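Putative uncharacterized protein (PDB 4GNX) is probably the small, RPA14-like OB-fold subunit of replication protein A, the complex that binds single-stranded DNA. Local coordinates at residues R22-K26 with M37-D41; G25-V30 with V55-V61. One frame throughout, in Å; residues are numbered along the deposited sequence.

In the fold
Both contacts start from strand 20-31 of the OB-fold barrel, which has a neighbour along each edge: strand 34-39 in contact 1 and strand 60-68 in contact 2, with Gly25 and Lys26 common to both. Contact 1 is the more buried, its centre about 5 Å from the centre of the chain, and its side chains are mainly apolar: methionine, isoleucine and the threonine methyl. The centre of contact 2 lies about 11 Å from that of the chain, and the contact is only partly buried; Val27 and Val30 pack with Val55 and Val61, while a lysine chain rests on a phenylalanine ring at the outside. Met37 CE and Val61 CG1 touch, so the two contacts share one patch of core.

Contact 1: R22-K26 with M37-D41; sequences RIVGK and MQTSD
The beta hairpin of strands 20-31 and 34-39, part of the OB-fold barrel, is paired here where its two strands begin to diverge: Lys26 and Gln38 form the antiparallel hydrogen-bonded pair, while the short strand axes stand 112° apart. Gln38 N gives a nearly straight bond to Lys26 O (3.0 Å, 175° at the hydrogen). The return bond, Lys26 N to Gln38 O, is more bent, and its acceptor is less surely placed. On the core side Met37 extends over Gly25. Its CG is anti to the backbone N (chi1 -176°), which lays the chain across the glycine; Met37 SD then lies against Gly25 N at 3.5 Å and is more distant from Ile23 CG1, at 4.2 Å. Beyond it Ile23 and Thr39 cross at about a right angle, CD1 of Ile23 meeting CG2 of Thr39 at 3.6 Å. The same threonine methyl is 3.7 Å from Val24 O. Thr39 OG1 is hydrogen-bonded to Gly43 O, and Met37 also packs on Val61 and Val63 of strand 60-68. Main-chain bonds are therefore concentrated at the Lys26-Gln38 end, while toward Ile23 the contact is made by the Met37 chain on the glycine backbone and by the isoleucine against the threonine methyl, the threonine turning its hydroxyl to a backbone carbonyl.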
loop_
_atom_site.group_PDB
_atom_site.type_symbol
_atom_site.label_atom_id
_atom_site.label_comp_id
_atom_site.label_asym_id
_atom_site.label_seq_id
_atom_site.Cartn_x
_atom_site.Cartn_y
_atom_site.Cartn_z
ATOM N N ARG A 22 -21.006 -5.972 16.473
ATOM C CA ARG A 22 -19.827 -6.803 16.430
ATOM C C ARG A 22 -18.702 -5.981 17.008
ATOM O O ARG A 22 -18.553 -4.819 16.658
ATOM C CB ARG A 22 -19.538 -7.164 14.993
ATOM C CG ARG A 22 -18.433 -8.178 14.822
ATOM C CD ARG A 22 -18.607 -8.925 13.499
ATOM N NE ARG A 22 -19.655 -9.939 13.604
ATOM C CZ ARG A 22 -20.179 -10.580 12.570
ATOM N NH1 ARG A 22 -19.751 -10.313 11.353
ATOM N NH2 ARG A 22 -21.138 -11.484 12.752
ATOM N N ILE A 23 -17.920 -6.561 17.909
ATOM C CA ILE A 23 -16.857 -5.803 18.589
ATOM C C ILE A 23 -15.637 -6.680 18.897
ATOM O O ILE A 23 -15.789 -7.858 19.270
ATOM C CB ILE A 23 -17.386 -5.053 19.840
ATOM C CG1 ILE A 23 -16.253 -4.392 20.598
ATOM C CG2 ILE A 23 -18.049 -5.993 20.815
ATOM C CD1 ILE A 23 -16.658 -3.129 21.331
ATOM N N VAL A 24 -14.446 -6.100 18.722
ATOM C CA VAL A 24 -13.183 -6.804 18.929
ATOM C C VAL A 24 -12.409 -6.213 20.093
ATOM O O VAL A 24 -12.325 -5.000 20.249
ATOM C CB VAL A 24 -12.265 -6.729 17.687
ATOM C CG1 VAL A 24 -11.006 -7.560 17.906
ATOM C CG2 VAL A 24 -12.978 -7.233 16.439
ATOM N N GLY A 25 -11.810 -7.062 20.901
ATOM C CA GLY A 25 -11.031 -6.554 22.005
ATOM C C GLY A 25 -10.123 -7.571 22.622
ATOM O O GLY A 25 -10.262 -8.768 22.370
ATOM N N LYS A 26 -9.183 -7.065 23.410
ATOM C CA LYS A 26 -8.227 -7.861 24.165
ATOM C C LYS A 26 -8.876 -8.243 25.487
ATOM O O LYS A 26 -9.455 -7.403 26.170
ATOM C CB LYS A 26 -6.965 -7.037 24.437
ATOM C CG LYS A 26 -5.659 -7.812 24.543
ATOM C CD LYS A 26 -5.397 -8.333 25.938
ATOM C CE LYS A 26 -3.928 -8.649 26.127
ATOM N NZ LYS A 26 -3.691 -9.301 27.456
ATOM N N MET A 37 -13.521 -6.661 28.358
ATOM C CA MET A 37 -12.805 -6.495 27.112
ATOM C C MET A 37 -12.307 -5.057 26.897
ATOM O O MET A 37 -13.027 -4.091 27.167
ATOM C CB MET A 37 -13.739 -6.894 25.990
ATOM C CG MET A 37 -13.101 -6.866 24.626
ATOM S SD MET A 37 -14.313 -6.999 23.303
ATOM C CE MET A 37 -14.929 -8.656 23.618
ATOM N N GLN A 38 -11.067 -4.927 26.418
ATOM C CA GLN A 38 -10.537 -3.642 25.974
ATOM C C GLN A 38 -10.704 -3.489 24.453
ATOM O O GLN A 38 -10.336 -4.377 23.696
ATOM C CB GLN A 38 -9.078 -3.476 26.416
ATOM C CG GLN A 38 -8.345 -2.318 25.758
ATOM C CD GLN A 38 -7.224 -1.758 26.603
ATOM O OE1 GLN A 38 -6.628 -2.463 27.420
ATOM N NE2 GLN A 38 -6.933 -0.476 26.418
ATOM N N THR A 39 -11.260 -2.354 24.033
ATOM C CA THR A 39 -11.529 -2.063 22.633
ATOM C C THR A 39 -10.431 -1.216 21.990
ATOM O O THR A 39 -9.672 -0.568 22.699
ATOM C CB THR A 39 -12.855 -1.305 22.462
ATOM O OG1 THR A 39 -13.798 -1.778 23.404
ATOM C CG2 THR A 39 -13.421 -1.623 21.128
ATOM N N SER A 40 -10.369 -1.226 20.651
ATOM C CA SER A 40 -9.525 -0.323 19.867
ATOM C C SER A 40 -9.700 1.114 20.314
ATOM O O SER A 40 -8.785 1.924 20.243
ATOM C CB SER A 40 -9.890 -0.429 18.390
ATOM O OG SER A 40 -11.258 -0.127 18.170
ATOM N N ASP A 41 -10.914 1.400 20.757
ATOM C CA ASP A 41 -11.323 2.642 21.368
ATOM C C ASP A 41 -10.482 3.016 22.582
ATOM O O ASP A 41 -10.448 4.178 22.983
ATOM C CB ASP A 41 -12.754 2.427 21.848
ATOM C CG ASP A 41 -13.580 3.679 21.795
ATOM O OD1 ASP A 41 -14.343 3.917 22.748
ATOM O OD2 ASP A 41 -13.475 4.429 20.809
#

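Contact 2: G25-V30 with V55-V61; sequences GKVHKV and VSSSTFV
Gly25 and Val61 form the antiparallel hydrogen-bonded pair that joins strand 20-31 to strand 60-68 in the OB-fold barrel. Gly25 N reaches Val61 O at 3.1 Å, Val61 N returns to Gly25 O at 2.9 Å, and a third, straighter bond runs from Val27 N to Thr59 O (2.7 Å, 174° at the hydrogen). The tighter part is on the side of Val27, whose CG2 packs on Val55 CG1 at 4.0 Å and Val61 CG1 at 4.2 Å. Val30 CG2 approaches the same Val55 methyl, and Leu35 of strand 34-39 touches all three of Val27, Val30 and Val55. Residues 55-56 form a short 3-10 turn, and Ser58 OG closes it on a lone pair of Val55 O. The other side faces solvent more. Lys26 sets CG over one face of the Phe60 ring, offset toward its rim, 3.8 Å from the centroid in a CH-pi contact; the bend at chi2 (-86°) then turns the chain away, and CE passes Thr59 CG2 at 3.8 Å. Phe60 also packs on Phe82 and Val91. The Val30-Ser56 end is loose, a methyl against CA. The exposed lysine thus contributes through its methylenes; the Gly25-Val61 bonds join the strands, and the Val27-Thr59 bond and the valines hold the 55-59 segment against strand 20-31.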
loop_
_atom_site.group_PDB
_atom_site.type_symbol
_atom_site.label_atom_id
_atom_site.label_comp_id
_atom_site.label_asym_id
_atom_site.label_seq_id
_atom_site.Cartn_x
_atom_site.Cartn_y
_atom_site.Cartn_z
ATOM N N GLY A 25 -11.810 -7.062 20.901
ATOM C CA GLY A 25 -11.031 -6.554 22.005
ATOM C C GLY A 25 -10.123 -7.571 22.622
ATOM O O GLY A 25 -10.262 -8.768 22.370
ATOM N N LYS A 26 -9.183 -7.065 23.410
ATOM C CA LYS A 26 -8.227 -7.861 24.165
ATOM C C LYS A 26 -8.876 -8.243 25.487
ATOM O O LYS A 26 -9.455 -7.403 26.170
ATOM C CB LYS A 26 -6.965 -7.037 24.437
ATOM C CG LYS A 26 -5.659 -7.812 24.543
ATOM C CD LYS A 26 -5.397 -8.333 25.938
ATOM C CE LYS A 26 -3.928 -8.649 26.127
ATOM N NZ LYS A 26 -3.691 -9.301 27.456
ATOM N N VAL A 27 -8.792 -9.521 25.834
ATOM C CA VAL A 27 -9.388 -10.032 27.065
ATOM C C VAL A 27 -8.583 -9.557 28.262
ATOM O O VAL A 27 -7.383 -9.823 28.368
ATOM C CB VAL A 27 -9.481 -11.571 27.067
ATOM C CG1 VAL A 27 -10.045 -12.072 28.386
ATOM C CG2 VAL A 27 -10.355 -12.043 25.916
ATOM N N HIS A 28 -9.257 -8.839 29.153
ATOM C CA HIS A 28 -8.638 -8.297 30.361
ATOM C C HIS A 28 -8.816 -9.266 31.494
ATOM O O HIS A 28 -7.852 -9.731 32.092
ATOM C CB HIS A 28 -9.263 -6.946 30.699
ATOM C CG HIS A 28 -8.280 -5.935 31.236
ATOM N ND1 HIS A 28 -7.909 -5.901 32.538
ATOM C CD2 HIS A 28 -7.589 -4.901 30.598
ATOM C CE1 HIS A 28 -7.023 -4.906 32.723
ATOM N NE2 HIS A 28 -6.826 -4.293 31.534
ATOM N N LYS A 29 -10.068 -9.595 31.778
ATOM C CA LYS A 29 -10.411 -10.492 32.863
ATOM C C LYS A 29 -11.635 -11.324 32.464
ATOM O O LYS A 29 -12.411 -10.922 31.594
ATOM C CB LYS A 29 -10.675 -9.686 34.141
ATOM C CG LYS A 29 -10.803 -10.533 35.388
ATOM C CD LYS A 29 -10.599 -9.720 36.656
ATOM C CE LYS A 29 -11.824 -8.897 37.027
ATOM N NZ LYS A 29 -11.496 -7.871 38.057
ATOM N N VAL A 30 -11.781 -12.501 33.064
ATOM C CA VAL A 30 -13.002 -13.276 32.922
ATOM C C VAL A 30 -13.505 -13.649 34.313
ATOM O O VAL A 30 -12.815 -14.331 35.071
ATOM C CB VAL A 30 -12.815 -14.537 32.056
ATOM C CG1 VAL A 30 -14.128 -15.293 31.921
ATOM C CG2 VAL A 30 -12.293 -14.179 30.679
ATOM N N VAL A 55 -13.385 -18.650 26.399
ATOM C CA VAL A 55 -12.738 -17.347 26.246
ATOM C C VAL A 55 -11.514 -17.187 27.157
ATOM O O VAL A 55 -10.498 -16.634 26.748
ATOM C CB VAL A 55 -13.757 -16.200 26.491
ATOM C CG1 VAL A 55 -13.066 -14.853 26.607
ATOM C CG2 VAL A 55 -14.801 -16.148 25.385
ATOM N N SER A 56 -11.605 -17.698 28.381
ATOM C CA SER A 56 -10.499 -17.636 29.341
ATOM C C SER A 56 -9.103 -17.844 28.713
ATOM O O SER A 56 -8.167 -17.102 29.023
ATOM C CB SER A 56 -10.734 -18.603 30.517
ATOM O OG SER A 56 -11.226 -19.858 30.074
ATOM N N SER A 57 -8.972 -18.821 27.818
ATOM C CA SER A 57 -7.661 -19.176 27.277
ATOM C C SER A 57 -7.378 -18.547 25.907
ATOM O O SER A 57 -6.786 -19.189 25.029
ATOM C CB SER A 57 -7.499 -20.699 27.241
ATOM O OG SER A 57 -8.598 -21.301 26.583
ATOM N N SER A 58 -7.776 -17.284 25.738
ATOM C CA SER A 58 -7.597 -16.580 24.456
ATOM C C SER A 58 -7.402 -15.065 24.601
ATOM O O SER A 58 -7.962 -14.443 25.496
ATOM C CB SER A 58 -8.778 -16.860 23.533
ATOM O OG SER A 58 -9.849 -15.992 23.812
ATOM N N THR A 59 -6.630 -14.468 23.701
ATOM C CA THR A 59 -6.138 -13.124 23.947
ATOM C C THR A 59 -7.075 -12.069 23.355
ATOM O O THR A 59 -7.590 -11.209 24.072
ATOM C CB THR A 59 -4.686 -12.942 23.449
ATOM O OG1 THR A 59 -3.999 -14.202 23.452
ATOM C CG2 THR A 59 -3.936 -11.962 24.332
ATOM N N PHE A 60 -7.297 -12.136 22.050
ATOM C CA PHE A 60 -8.248 -11.234 21.432
ATOM C C PHE A 60 -9.436 -12.003 20.973
ATOM O O PHE A 60 -9.324 -13.137 20.536
ATOM C CB PHE A 60 -7.656 -10.508 20.251
ATOM C CG PHE A 60 -6.489 -9.644 20.596
ATOM C CD1 PHE A 60 -5.217 -10.197 20.774
ATOM C CD2 PHE A 60 -6.643 -8.273 20.718
ATOM C CE1 PHE A 60 -4.127 -9.402 21.072
ATOM C CE2 PHE A 60 -5.553 -7.470 21.005
ATOM C CZ PHE A 60 -4.296 -8.036 21.188
ATOM N N VAL A 61 -10.584 -11.357 21.048
ATOM C CA VAL A 61 -11.824 -12.029 20.763
ATOM C C VAL A 61 -12.746 -11.148 19.916
ATOM O O VAL A 61 -12.663 -9.917 19.994
ATOM C CB VAL A 61 -12.468 -12.415 22.095
ATOM C CG1 VAL A 61 -12.989 -11.176 22.806
ATOM C CG2 VAL A 61 -13.557 -13.435 21.877
#